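Local structure of tannase (6YQ4) at residues 7-12 / 150-155; 30-35 / 49-54; 44-49 / 84-89; 142-147 / 194-199. The protein hydrolyses gallotannins as a tannase that probably has an alpha/beta-hydrolase fold, helps the bacterium withstand these plant compounds, and carries a bound magnesium ion. All blocks are in the same frame, centred on the assembly; numbering follows the deposited sequence.

Interaction 1 of 4, residues 7-12 / 150-155. With MG (magnesium ion), chain E.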
loop_
_atom_site.group_PDB
_atom_site.type_symbol
_atom_site.label_atom_id
_atom_site.label_comp_id
_atom_site.label_asym_id
_atom_site.label_seq_id
_atom_site.Cartn_x
_atom_site.Cartn_y
_atom_site.Cartn_z
ATOM N N ASP A 7 19.752 19.373 13.517
ATOM C CA ASP A 7 19.513 18.802 14.835
ATOM C C ASP A 7 18.153 18.109 14.876
ATOM O O ASP A 7 17.161 18.617 14.338
ATOM C CB ASP A 7 19.593 19.894 15.898
ATOM C CG ASP A 7 19.018 19.458 17.216
ATOM O OD1 ASP A 7 19.703 18.714 17.950
ATOM O OD2 ASP A 7 17.875 19.855 17.510
ATOM N N LEU A 8 18.108 16.941 15.524
ATOM C CA LEU A 8 16.960 16.044 15.433
ATOM C C LEU A 8 16.097 15.973 16.685
ATOM O O LEU A 8 15.155 15.174 16.708
ATOM C CB LEU A 8 17.422 14.625 15.082
ATOM C CG LEU A 8 17.725 14.386 13.605
ATOM C CD1 LEU A 8 17.760 12.901 13.292
ATOM C CD2 LEU A 8 16.740 15.156 12.694
ATOM N N LYS A 9 16.372 16.753 17.727
ATOM C CA LYS A 9 15.547 16.642 18.921
ATOM C C LYS A 9 14.295 17.500 18.791
ATOM O O LYS A 9 14.315 18.597 18.225
ATOM C CB LYS A 9 16.322 16.994 20.195
ATOM C CG LYS A 9 16.806 15.714 20.942
ATOM C CD LYS A 9 15.642 14.972 21.649
ATOM C CE LYS A 9 16.078 13.858 22.607
ATOM N NZ LYS A 9 17.212 13.036 22.108
ATOM N N PHE A 10 13.205 16.966 19.319
ATOM C CA PHE A 10 11.884 17.554 19.192
ATOM C C PHE A 10 11.687 18.627 20.253
ATOM O O PHE A 10 11.939 18.401 21.443
ATOM C CB PHE A 10 10.845 16.445 19.334
ATOM C CG PHE A 10 9.440 16.922 19.463
ATOM C CD1 PHE A 10 8.695 17.230 18.338
ATOM C CD2 PHE A 10 8.845 17.023 20.711
ATOM C CE1 PHE A 10 7.382 17.654 18.456
ATOM C CE2 PHE A 10 7.543 17.443 20.837
ATOM C CZ PHE A 10 6.804 17.760 19.705
ATOM N N ASN A 11 11.219 19.788 19.820
ATOM C CA ASN A 11 11.016 20.913 20.715
ATOM C C ASN A 11 9.535 21.063 21.027
ATOM O O ASN A 11 8.781 21.579 20.192
ATOM C CB ASN A 11 11.567 22.191 20.082
ATOM C CG ASN A 11 11.791 23.267 21.092
ATOM O OD1 ASN A 11 10.988 23.445 22.006
ATOM N ND2 ASN A 11 12.900 23.982 20.958
ATOM N N PRO A 12 9.067 20.643 22.206
ATOM C CA PRO A 12 7.636 20.767 22.528
ATOM C C PRO A 12 7.160 22.205 22.649
ATOM O O PRO A 12 5.953 22.427 22.820
ATOM C CB PRO A 12 7.506 20.035 23.883
ATOM C CG PRO A 12 8.766 19.237 24.034
ATOM C CD PRO A 12 9.827 20.008 23.293
ATOM N N ASP A 150 10.900 9.889 21.813
ATOM C CA ASP A 150 9.743 9.375 22.542
ATOM C C ASP A 150 9.658 9.976 23.939
ATOM O O ASP A 150 8.573 10.367 24.389
ATOM C CB ASP A 150 9.801 7.845 22.609
ATOM C CG ASP A 150 8.487 7.222 23.070
ATOM O OD1 ASP A 150 8.488 6.018 23.421
ATOM O OD2 ASP A 150 7.457 7.932 23.079
ATOM N N GLU A 151 10.797 10.092 24.627
ATOM C CA GLU A 151 10.758 10.469 26.034
ATOM C C GLU A 151 10.326 11.912 26.214
ATOM O O GLU A 151 9.764 12.264 27.254
ATOM C CB GLU A 151 12.116 10.228 26.685
ATOM C CG GLU A 151 12.451 8.735 26.775
ATOM C CD GLU A 151 13.815 8.461 27.393
ATOM O OE1 GLU A 151 14.559 9.433 27.672
ATOM O OE2 GLU A 151 14.138 7.270 27.608
ATOM N N VAL A 152 10.541 12.755 25.213
ATOM C CA VAL A 152 10.149 14.147 25.339
ATOM C C VAL A 152 8.866 14.464 24.569
ATOM O O VAL A 152 8.212 15.475 24.868
ATOM C CB VAL A 152 11.318 15.058 24.903
ATOM C CG1 VAL A 152 11.601 14.912 23.405
ATOM C CG2 VAL A 152 11.053 16.498 25.300
ATOM N N MET A 153 8.468 13.623 23.623
ATOM C CA MET A 153 7.264 13.866 22.831
ATOM C C MET A 153 6.070 13.136 23.432
ATOM O O MET A 153 6.193 11.973 23.836
ATOM C CB MET A 153 7.459 13.413 21.381
ATOM C CG MET A 153 6.238 13.611 20.462
ATOM S SD MET A 153 6.511 13.109 18.732
ATOM C CE MET A 153 8.149 13.794 18.495
ATOM N N PRO A 154 4.914 13.794 23.526
ATOM C CA PRO A 154 3.718 13.099 24.011
ATOM C C PRO A 154 3.390 11.888 23.151
ATOM O O PRO A 154 3.721 11.821 21.961
ATOM C CB PRO A 154 2.622 14.174 23.924
ATOM C CG PRO A 154 3.358 15.468 24.083
ATOM C CD PRO A 154 4.705 15.251 23.412
ATOM N N GLY A 155 2.750 10.916 23.773
ATOM C CA GLY A 155 2.411 9.674 23.096
ATOM C C GLY A 155 3.395 8.563 23.400
ATOM O O GLY A 155 4.321 8.693 24.203
HETATM MG MG MG E . 6.160 9.703 24.119
#
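Phe10 presents one ring face to Met153, whose terminal methyl covers it: CE of Met153 stands 3.7 Å from the centroid of the Phe10 ring, 23° off the normal. Met153 SD lies farther back above the same ring, 4.6 Å from its centroid, in a Met-aromatic contact. The methionine runs straight out to its sulfur and then bends at chi3 (-43°), which brings CE over the ring, offset toward the rim. At the ring edge, Val152 CG1 comes within 4.4 Å of Phe10 CD2. The other valine methyl, CG2, packs 3.8 Å from Pro12 CG, the two branches thus meeting different parts of segment 7-12.

Behind this apolar layer the 150-155 loop is wrapped around magnesium. The ion is bound by Asp150 through both its carbonyl O (2.5 Å) and its carboxylate OD2 (2.4 Å), and by the carbonyl oxygens of Met153 (2.3 Å) and Gly155 (2.1 Å). Met153 thus turns its backbone to the metal and its side chain to Phe10. Asn149, just before the metal loop, bonds through its amide to Phe10 N and Leu8 O. The contact lies at the C-terminal end of helix 134-148, where Phe10 also meets Tyr145, and beside strand 48-54, against which Met153 and Pro154 rest.

Interaction 2 of 4, residues 30-35 / 49-54; sequences RAYENI and MNIYIP
Tyr32 stands beside Ile51 on the neighbouring strand, its CB 4.2 Å from the CB of Ile51 and 3.6 Å from Ile51 O. Farther out, CD2 of Tyr32 brings the ring edge to the carbonyl oxygen of Ile51 at 3.4 Å, with that oxygen in the ring plane. With CG anti to the carbonyl carbon (chi1 -53°), the ring extends along the strand pair toward Ile53, whose CD1 lies 4.0 Å from CE2 of Tyr32. The CE1 side faces the ring of Phe10, and at the tip OH is hydrogen-bonded to the backbone oxygen of Pro12.

The two strands form an antiparallel beta hairpin in the large mixed sheet, consistent with the antiparallel start of an alpha/beta-hydrolase fold. Arg30 with Ile53 and Tyr32 with Ile51 are hydrogen-bonded pairs, with Ala31 and Tyr52 a non-hydrogen-bonded pair between them. A beta bulge then shifts the register by one, so that Ile35 pairs with Met49 and two residues, Glu33 and Asn34, lie across from Asn50. The Asn50 side chain supplies an acceptor at the bulge: its OD1 accepts the N-H of Asn34 at 2.7 Å, nearly in line with its own C=O, and its ND2 bonds to Asp88 O.

On the face opposite Tyr32, Ala31 CB touches the edge of the Tyr52 ring, 3.8 Å from CE1, and the Tyr52 side chain packs on Leu101 and Leu105 of helix 100-106. Glu33 directs its carboxylate to a salt bridge with Lys18, whereas the guanidinium of Arg30 leads off to Glu55 and lies against Phe58.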
loop_
_atom_site.group_PDB
_atom_site.type_symbol
_atom_site.label_atom_id
_atom_site.label_comp_id
_atom_site.label_asym_id
_atom_site.label_seq_id
_atom_site.Cartn_x
_atom_site.Cartn_y
_atom_site.Cartn_z
ATOM N N ARG A 30 -2.028 21.116 18.839
ATOM C CA ARG A 30 -0.777 21.839 18.655
ATOM C C ARG A 30 -0.036 21.244 17.466
ATOM O O ARG A 30 0.261 20.044 17.453
ATOM C CB ARG A 30 0.089 21.761 19.906
ATOM C CG ARG A 30 -0.375 22.649 21.001
ATOM C CD ARG A 30 0.573 22.610 22.196
ATOM N NE ARG A 30 -0.114 23.163 23.352
ATOM C CZ ARG A 30 0.493 23.619 24.437
ATOM N NH1 ARG A 30 -0.237 24.119 25.426
ATOM N NH2 ARG A 30 1.820 23.571 24.524
ATOM N N ALA A 31 0.289 22.087 16.496
ATOM C CA ALA A 31 0.895 21.656 15.246
ATOM C C ALA A 31 2.392 21.924 15.276
ATOM O O ALA A 31 2.814 23.056 15.537
ATOM C CB ALA A 31 0.258 22.382 14.057
ATOM N N TYR A 32 3.184 20.881 15.007
ATOM C CA TYR A 32 4.638 20.975 14.838
ATOM C C TYR A 32 4.949 20.658 13.373
ATOM O O TYR A 32 5.140 19.507 12.992
ATOM C CB TYR A 32 5.348 20.034 15.780
ATOM C CG TYR A 32 4.930 20.199 17.221
ATOM C CD1 TYR A 32 5.748 20.879 18.129
ATOM C CD2 TYR A 32 3.720 19.671 17.685
ATOM C CE1 TYR A 32 5.373 21.026 19.467
ATOM C CE2 TYR A 32 3.332 19.835 19.023
ATOM C CZ TYR A 32 4.167 20.502 19.902
ATOM O OH TYR A 32 3.786 20.652 21.221
ATOM N N GLU A 33 5.003 21.688 12.543
ATOM C CA GLU A 33 4.931 21.477 11.110
ATOM C C GLU A 33 6.312 21.438 10.470
ATOM O O GLU A 33 7.219 22.179 10.862
ATOM C CB GLU A 33 4.057 22.547 10.463
ATOM C CG GLU A 33 2.574 22.263 10.644
ATOM C CD GLU A 33 1.739 23.520 10.831
ATOM O OE1 GLU A 33 2.276 24.544 11.325
ATOM O OE2 GLU A 33 0.533 23.469 10.498
ATOM N N ASN A 34 6.453 20.526 9.508
ATOM C CA ASN A 34 7.592 20.400 8.595
ATOM C C ASN A 34 8.926 20.318 9.332
ATOM O O ASN A 34 9.852 21.087 9.098
ATOM C CB ASN A 34 7.569 21.519 7.552
ATOM C CG ASN A 34 6.207 21.632 6.875
ATOM O OD1 ASN A 34 5.401 22.510 7.202
ATOM N ND2 ASN A 34 5.914 20.684 5.977
ATOM N N ILE A 35 9.004 19.316 10.196
ATOM C CA ILE A 35 10.228 18.933 10.890
ATOM C C ILE A 35 11.085 18.074 9.962
ATOM O O ILE A 35 10.637 17.031 9.476
ATOM C CB ILE A 35 9.892 18.161 12.170
ATOM C CG1 ILE A 35 9.210 19.077 13.189
ATOM C CG2 ILE A 35 11.145 17.480 12.706
ATOM C CD1 ILE A 35 8.119 18.409 13.961
ATOM N N MET A 49 8.278 16.048 8.224
ATOM C CA MET A 49 7.125 15.426 8.862
ATOM C C MET A 49 6.356 16.425 9.724
ATOM O O MET A 49 6.954 17.246 10.423
ATOM C CB MET A 49 7.575 14.243 9.708
ATOM C CG MET A 49 6.529 13.684 10.627
ATOM S SD MET A 49 7.139 12.167 11.417
ATOM C CE MET A 49 8.722 12.722 12.059
ATOM N N ASN A 50 5.026 16.329 9.682
ATOM C CA ASN A 50 4.129 17.122 10.514
ATOM C C ASN A 50 3.647 16.279 11.682
ATOM O O ASN A 50 3.181 15.149 11.484
ATOM C CB ASN A 50 2.907 17.597 9.730
ATOM C CG ASN A 50 3.253 18.563 8.640
ATOM O OD1 ASN A 50 4.233 19.291 8.737
ATOM N ND2 ASN A 50 2.442 18.585 7.589
ATOM N N ILE A 51 3.718 16.839 12.884
ATOM C CA ILE A 51 3.265 16.168 14.097
ATOM C C ILE A 51 2.156 17.001 14.727
ATOM O O ILE A 51 2.334 18.199 14.968
ATOM C CB ILE A 51 4.419 15.955 15.086
ATOM C CG1 ILE A 51 5.448 14.993 14.495
ATOM C CG2 ILE A 51 3.883 15.452 16.418
ATOM C CD1 ILE A 51 6.596 14.722 15.449
ATOM N N TYR A 52 1.014 16.368 14.979
ATOM C CA TYR A 52 -0.139 17.012 15.592
ATOM C C TYR A 52 -0.464 16.327 16.913
ATOM O O TYR A 52 -0.584 15.096 16.970
ATOM C CB TYR A 52 -1.339 16.954 14.662
ATOM C CG TYR A 52 -1.046 17.531 13.306
ATOM C CD1 TYR A 52 -0.894 18.904 13.134
ATOM C CD2 TYR A 52 -0.898 16.708 12.195
ATOM C CE1 TYR A 52 -0.630 19.440 11.895
ATOM C CE2 TYR A 52 -0.635 17.238 10.955
ATOM C CZ TYR A 52 -0.508 18.605 10.811
ATOM O OH TYR A 52 -0.240 19.128 9.575
ATOM N N ILE A 53 -0.599 17.117 17.971
ATOM C CA ILE A 53 -0.878 16.561 19.291
ATOM C C ILE A 53 -2.118 17.229 19.879
ATOM O O ILE A 53 -2.207 18.470 19.882
ATOM C CB ILE A 53 0.331 16.737 20.217
ATOM C CG1 ILE A 53 1.598 16.247 19.519
ATOM C CG2 ILE A 53 0.090 16.043 21.574
ATOM C CD1 ILE A 53 2.792 16.174 20.450
ATOM N N PRO A 54 -3.090 16.465 20.384
ATOM C CA PRO A 54 -4.266 17.092 21.005
ATOM C C PRO A 54 -3.892 18.038 22.142
ATOM O O PRO A 54 -2.941 17.806 22.895
ATOM C CB PRO A 54 -5.081 15.897 21.504
ATOM C CG PRO A 54 -4.692 14.776 20.581
ATOM C CD PRO A 54 -3.223 14.998 20.306
#

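Interaction 3 of 4, residues 44-49 / 84-89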
loop_
_atom_site.group_PDB
_atom_site.type_symbol
_atom_site.label_atom_id
_atom_site.label_comp_id
_atom_site.label_asym_id
_atom_site.label_seq_id
_atom_site.Cartn_x
_atom_site.Cartn_y
_atom_site.Cartn_z
ATOM N N LYS A 44 14.561 18.499 1.212
ATOM C CA LYS A 44 13.857 18.900 2.422
ATOM C C LYS A 44 12.374 19.134 2.208
ATOM O O LYS A 44 11.633 19.196 3.195
ATOM C CB LYS A 44 14.464 20.172 3.006
ATOM C CG LYS A 44 15.820 19.971 3.612
ATOM C CD LYS A 44 16.271 21.219 4.306
ATOM C CE LYS A 44 16.529 22.333 3.318
ATOM N NZ LYS A 44 16.052 23.662 3.819
ATOM N N ASP A 45 11.923 19.318 0.962
ATOM C CA ASP A 45 10.491 19.506 0.738
ATOM C C ASP A 45 9.714 18.232 1.026
ATOM O O ASP A 45 8.531 18.293 1.376
ATOM C CB ASP A 45 10.225 19.940 -0.698
ATOM C CG ASP A 45 10.950 21.202 -1.066
ATOM O OD1 ASP A 45 11.446 21.260 -2.206
ATOM O OD2 ASP A 45 11.020 22.125 -0.220
ATOM N N TYR A 46 10.360 17.081 0.872
ATOM C CA TYR A 46 9.711 15.787 1.005
ATOM C C TYR A 46 10.114 15.043 2.264
ATOM O O TYR A 46 9.246 14.501 2.943
ATOM C CB TYR A 46 9.981 14.939 -0.248
ATOM C CG TYR A 46 9.070 15.428 -1.343
ATOM C CD1 TYR A 46 7.724 15.093 -1.317
ATOM C CD2 TYR A 46 9.517 16.316 -2.335
ATOM C CE1 TYR A 46 6.851 15.571 -2.253
ATOM C CE2 TYR A 46 8.639 16.805 -3.304
ATOM C CZ TYR A 46 7.300 16.430 -3.244
ATOM O OH TYR A 46 6.365 16.854 -4.161
ATOM N N GLN A 47 11.395 15.058 2.626
ATOM C CA GLN A 47 11.847 14.406 3.846
ATOM C C GLN A 47 11.608 15.291 5.059
ATOM O O GLN A 47 12.546 15.584 5.802
ATOM C CB GLN A 47 13.330 14.044 3.757
ATOM C CG GLN A 47 13.707 13.150 2.577
ATOM C CD GLN A 47 15.209 12.900 2.503
ATOM O OE1 GLN A 47 15.989 13.816 2.230
ATOM N NE2 GLN A 47 15.621 11.657 2.770
ATOM N N ASN A 48 10.373 15.736 5.260
ATOM C CA ASN A 48 9.973 16.364 6.511
ATOM C C ASN A 48 8.654 15.752 6.976
ATOM O O ASN A 48 7.976 15.049 6.222
ATOM C CB ASN A 48 9.850 17.875 6.369
ATOM C CG ASN A 48 8.682 18.274 5.504
ATOM O OD1 ASN A 48 7.521 18.191 5.922
ATOM N ND2 ASN A 48 8.978 18.725 4.286
ATOM N N MET A 49 8.278 16.048 8.224
ATOM C CA MET A 49 7.125 15.426 8.862
ATOM C C MET A 49 6.356 16.425 9.724
ATOM O O MET A 49 6.954 17.246 10.423
ATOM C CB MET A 49 7.575 14.243 9.708
ATOM C CG MET A 49 6.529 13.684 10.627
ATOM S SD MET A 49 7.139 12.167 11.417
ATOM C CE MET A 49 8.722 12.722 12.059
ATOM N N PRO A 84 6.499 11.110 -5.224
ATOM C CA PRO A 84 6.756 11.842 -3.972
ATOM C C PRO A 84 5.464 12.227 -3.261
ATOM O O PRO A 84 4.512 12.717 -3.875
ATOM C CB PRO A 84 7.506 13.096 -4.448
ATOM C CG PRO A 84 8.053 12.738 -5.780
ATOM C CD PRO A 84 7.061 11.803 -6.394
ATOM N N GLY A 85 5.452 12.051 -1.949
ATOM C CA GLY A 85 4.261 12.406 -1.204
ATOM C C GLY A 85 4.518 13.340 -0.049
ATOM O O GLY A 85 5.330 13.042 0.831
ATOM N N LYS A 86 3.821 14.465 -0.021
ATOM C CA LYS A 86 4.086 15.437 1.021
ATOM C C LYS A 86 3.403 15.011 2.307
ATOM O O LYS A 86 2.466 14.208 2.303
ATOM C CB LYS A 86 3.597 16.840 0.611
ATOM C CG LYS A 86 4.404 17.490 -0.495
ATOM C CD LYS A 86 5.196 18.682 0.020
ATOM C CE LYS A 86 6.131 19.269 -1.057
ATOM N NZ LYS A 86 5.547 20.436 -1.802
ATOM N N ALA A 87 3.907 15.547 3.421
ATOM C CA ALA A 87 3.281 15.311 4.709
ATOM C C ALA A 87 1.825 15.746 4.663
ATOM O O ALA A 87 1.496 16.827 4.165
ATOM C CB ALA A 87 4.024 16.077 5.805
ATOM N N ASP A 88 0.949 14.891 5.175
ATOM C CA ASP A 88 -0.469 15.191 5.223
ATOM C C ASP A 88 -0.732 16.271 6.244
ATOM O O ASP A 88 0.040 16.465 7.183
ATOM C CB ASP A 88 -1.286 13.949 5.589
ATOM C CG ASP A 88 -2.600 13.891 4.842
ATOM O OD1 ASP A 88 -3.068 14.959 4.383
ATOM O OD2 ASP A 88 -3.149 12.787 4.687
ATOM N N THR A 89 -1.843 16.986 6.051
ATOM C CA THR A 89 -2.279 17.989 7.007
ATOM C C THR A 89 -3.623 17.597 7.604
ATOM O O THR A 89 -4.325 16.706 7.110
ATOM C CB THR A 89 -2.384 19.384 6.377
ATOM O OG1 THR A 89 -3.262 19.347 5.243
ATOM C CG2 THR A 89 -1.011 19.856 5.936
HETATM O O HOH W 1 6.348 16.692 3.164
#
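Tyr46 is clasped between two residues of the 84-89 loop through CH-pi contacts on both ring faces. Pro84 CB sits over one face, 3.6 Å from the ring centroid of Tyr46. Over the opposite face lies Lys86, whose CE is 4.1 Å from the same centroid, its aliphatic chain crossing the tyrosine at about a right angle. A bend at chi2 (-111°) carries the lysine chain past the ring and on to the backbone of Asp45, where CE reaches 3.6 Å from Asp45 O. The charged ends of Lys86 and Asp45 do not meet, but at 5.9 Å between NZ of Lys86 and OD2 of Asp45 their opposite charges may attract weakly.

Polar contact across the two segments runs through water. The N-H of Ala87 donates to a water molecule 2.7 Å from its N, and that water donates in turn to Asp45 O and, weakly, to Asn48 OD1. Asn48 is fixed from its other end: ND2 donates to Lys44 O at 2.9 Å in a nearly straight bond lying in the amide plane. This ties the turn back on itself, while OD1 also receives Asn34 ND2.

The remaining contact is loose van der Waals: Ala87 CB points toward segment 44-49, 4.4 Å from Met49 CA and 4.1 Å from Asn48 OD1. The turn, with Gln47 at the centre of an inverse gamma turn, leads into strand 48-54. Asn48 makes a backbone hydrogen bond with Gly115, just past strand 110-114, and Gly85 one with Ala116; the loop of Gly85 links strand 73-76 to helix 100-106.

Interaction 4 of 4, residues 142-147 / 194-199; sequences AVRYLY and AETRDD
The Tyr147 ring carries Arg197 over one face and has Asp199 O at its edge, in the ring plane. Arg197 CG makes a CH-pi contact 3.7 Å from the ring centroid of Tyr147, and NE follows 3.2 Å above the ring plane, toward the rim; the guanidinium itself is steeply turned, its plane 74° from that of the ring. The second flat group, the guanidinium of Arg144, has Arg197 CA above its centre on one face, with Ala194 O and Thr196 N around its edge. These groups belong to the helix of a beta-alpha-beta unit, 134-148, which links strands 110-114 and 160-163 of the mixed sheet, and to the loop leading into the parallel strand 202-206.

Arg144 has the largest share of the contact. Its chain is extended from CG to NE and lies side by side with Asp198, forming a salt bridge in which one oxygen takes two donors: Asp198 OD2 is 2.8 Å from NH2 and, by a weaker bond, 3.0 Å from NE of Arg144. NH2 of Arg144 meets this oxygen from above the carboxylate plane. The other oxygen, OD1, accepts the backbone N-H of Asn180, so both carboxylate oxygens have a partner.

On the helix backbone, Thr196 OG1 donates to Arg144 O at 2.9 Å, coming from the side of the carbonyl (C=O...OG1 angle 103°). Val143 CG1 fills in against Asp198 CA at 3.6 Å. Beside it Arg197 O faces the helix, lying 3.3 Å from Arg144 CA in a CA-H...O contact.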
loop_
_atom_site.group_PDB
_atom_site.type_symbol
_atom_site.label_atom_id
_atom_site.label_comp_id
_atom_site.label_asym_id
_atom_site.label_seq_id
_atom_site.Cartn_x
_atom_site.Cartn_y
_atom_site.Cartn_z
ATOM N N ALA A 142 11.682 8.357 9.525
ATOM C CA ALA A 142 10.779 9.155 10.350
ATOM C C ALA A 142 10.370 8.398 11.607
ATOM O O ALA A 142 10.299 8.988 12.689
ATOM C CB ALA A 142 9.548 9.592 9.550
ATOM N N VAL A 143 10.126 7.086 11.494
ATOM C CA VAL A 143 9.887 6.259 12.679
ATOM C C VAL A 143 11.049 6.374 13.650
ATOM O O VAL A 143 10.860 6.547 14.863
ATOM C CB VAL A 143 9.642 4.789 12.281
ATOM C CG1 VAL A 143 9.568 3.888 13.532
ATOM C CG2 VAL A 143 8.370 4.663 11.516
ATOM N N ARG A 144 12.271 6.278 13.138
ATOM C CA ARG A 144 13.431 6.356 14.015
ATOM C C ARG A 144 13.460 7.686 14.755
ATOM O O ARG A 144 13.771 7.734 15.951
ATOM C CB ARG A 144 14.701 6.130 13.194
ATOM C CG ARG A 144 14.717 4.754 12.560
ATOM C CD ARG A 144 15.985 4.462 11.805
ATOM N NE ARG A 144 16.135 3.036 11.529
ATOM C CZ ARG A 144 16.982 2.237 12.166
ATOM N NH1 ARG A 144 17.770 2.710 13.124
ATOM N NH2 ARG A 144 17.054 0.964 11.833
ATOM N N TYR A 145 13.102 8.771 14.061
ATOM C CA TYR A 145 12.926 10.072 14.700
ATOM C C TYR A 145 11.901 10.008 15.825
ATOM O O TYR A 145 12.116 10.572 16.904
ATOM C CB TYR A 145 12.503 11.107 13.653
ATOM C CG TYR A 145 12.249 12.489 14.202
ATOM C CD1 TYR A 145 13.239 13.474 14.140
ATOM C CD2 TYR A 145 11.019 12.817 14.769
ATOM C CE1 TYR A 145 13.020 14.727 14.643
ATOM C CE2 TYR A 145 10.789 14.075 15.272
ATOM C CZ TYR A 145 11.792 15.032 15.205
ATOM O OH TYR A 145 11.562 16.286 15.718
ATOM N N LEU A 146 10.767 9.346 15.584
ATOM C CA LEU A 146 9.759 9.191 16.632
ATOM C C LEU A 146 10.316 8.481 17.856
ATOM O O LEU A 146 10.049 8.903 18.987
ATOM C CB LEU A 146 8.552 8.436 16.100
ATOM C CG LEU A 146 7.790 9.156 14.992
ATOM C CD1 LEU A 146 6.505 8.394 14.685
ATOM C CD2 LEU A 146 7.499 10.571 15.402
ATOM N N TYR A 147 11.087 7.400 17.659
ATOM C CA TYR A 147 11.648 6.673 18.805
ATOM C C TYR A 147 12.676 7.512 19.551
ATOM O O TYR A 147 12.666 7.561 20.786
ATOM C CB TYR A 147 12.281 5.351 18.352
ATOM C CG TYR A 147 11.275 4.227 18.219
ATOM C CD1 TYR A 147 10.653 3.681 19.345
ATOM C CD2 TYR A 147 10.921 3.729 16.969
ATOM C CE1 TYR A 147 9.717 2.655 19.225
ATOM C CE2 TYR A 147 9.990 2.699 16.838
ATOM C CZ TYR A 147 9.389 2.169 17.966
ATOM O OH TYR A 147 8.467 1.158 17.816
ATOM N N ALA A 194 18.296 8.872 12.562
ATOM C CA ALA A 194 18.583 8.532 13.952
ATOM C C ALA A 194 18.854 7.037 14.075
ATOM O O ALA A 194 18.284 6.220 13.342
ATOM C CB ALA A 194 17.418 8.932 14.859
ATOM N N GLU A 195 19.735 6.679 15.003
ATOM C CA GLU A 195 20.175 5.296 15.154
ATOM C C GLU A 195 19.411 4.651 16.306
ATOM O O GLU A 195 19.943 4.366 17.373
ATOM C CB GLU A 195 21.688 5.246 15.340
ATOM C CG GLU A 195 22.424 5.489 14.008
ATOM C CD GLU A 195 23.855 5.980 14.172
ATOM O OE1 GLU A 195 24.531 6.225 13.148
ATOM O OE2 GLU A 195 24.308 6.117 15.325
ATOM N N THR A 196 18.111 4.442 16.054
ATOM C CA THR A 196 17.186 3.940 17.059
ATOM C C THR A 196 16.571 2.664 16.537
ATOM O O THR A 196 17.173 1.582 16.660
ATOM C CB THR A 196 16.160 5.023 17.432
ATOM O OG1 THR A 196 15.354 5.335 16.299
ATOM C CG2 THR A 196 16.842 6.270 17.883
ATOM N N ARG A 197 15.372 2.715 15.939
ATOM C CA ARG A 197 14.709 1.534 15.390
ATOM C C ARG A 197 13.519 1.971 14.546
ATOM O O ARG A 197 13.046 3.110 14.650
ATOM C CB ARG A 197 14.259 0.573 16.491
ATOM C CG ARG A 197 13.328 1.161 17.539
ATOM C CD ARG A 197 13.068 0.113 18.612
ATOM N NE ARG A 197 11.659 0.022 18.988
ATOM C CZ ARG A 197 11.160 -0.871 19.840
ATOM N NH1 ARG A 197 11.969 -1.746 20.424
ATOM N NH2 ARG A 197 9.857 -0.886 20.113
ATOM N N ASP A 198 13.038 1.043 13.699
ATOM C CA ASP A 198 11.972 1.365 12.758
ATOM C C ASP A 198 10.837 0.340 12.729
ATOM O O ASP A 198 9.953 0.434 11.865
ATOM C CB ASP A 198 12.555 1.568 11.348
ATOM C CG ASP A 198 13.433 0.411 10.901
ATOM O OD1 ASP A 198 12.932 -0.731 10.907
ATOM O OD2 ASP A 198 14.609 0.644 10.521
ATOM N N ASP A 199 10.799 -0.611 13.662
ATOM C CA ASP A 199 9.656 -1.514 13.733
ATOM C C ASP A 199 8.429 -0.756 14.234
ATOM O O ASP A 199 8.547 0.210 14.993
ATOM C CB ASP A 199 9.968 -2.702 14.642
ATOM C CG ASP A 199 10.184 -2.290 16.078
ATOM O OD1 ASP A 199 11.148 -1.536 16.338
ATOM O OD2 ASP A 199 9.383 -2.710 16.942
#

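Interactions 2 and 4 each touch all the others, and interaction 2 shares Met49 with interaction 3. Toward the metal loop of interaction 1, Ile51 CD1 packs 3.5 Å from Met153 CE; toward the helix of interaction 4, Met49 CE lies 3.6 Å from Tyr145 CD2. That helix also meets interaction 1, where Phe10 CB lies 3.7 Å from Tyr145 OH. Interactions 1 and 3 do not touch, their nearest atoms being about 7 Å apart. Magnesium belongs to interaction 1 alone; the side chains of Ile53 and Tyr147 remain about 8 and 9 Å from it, and that of Met49 about 13 Å.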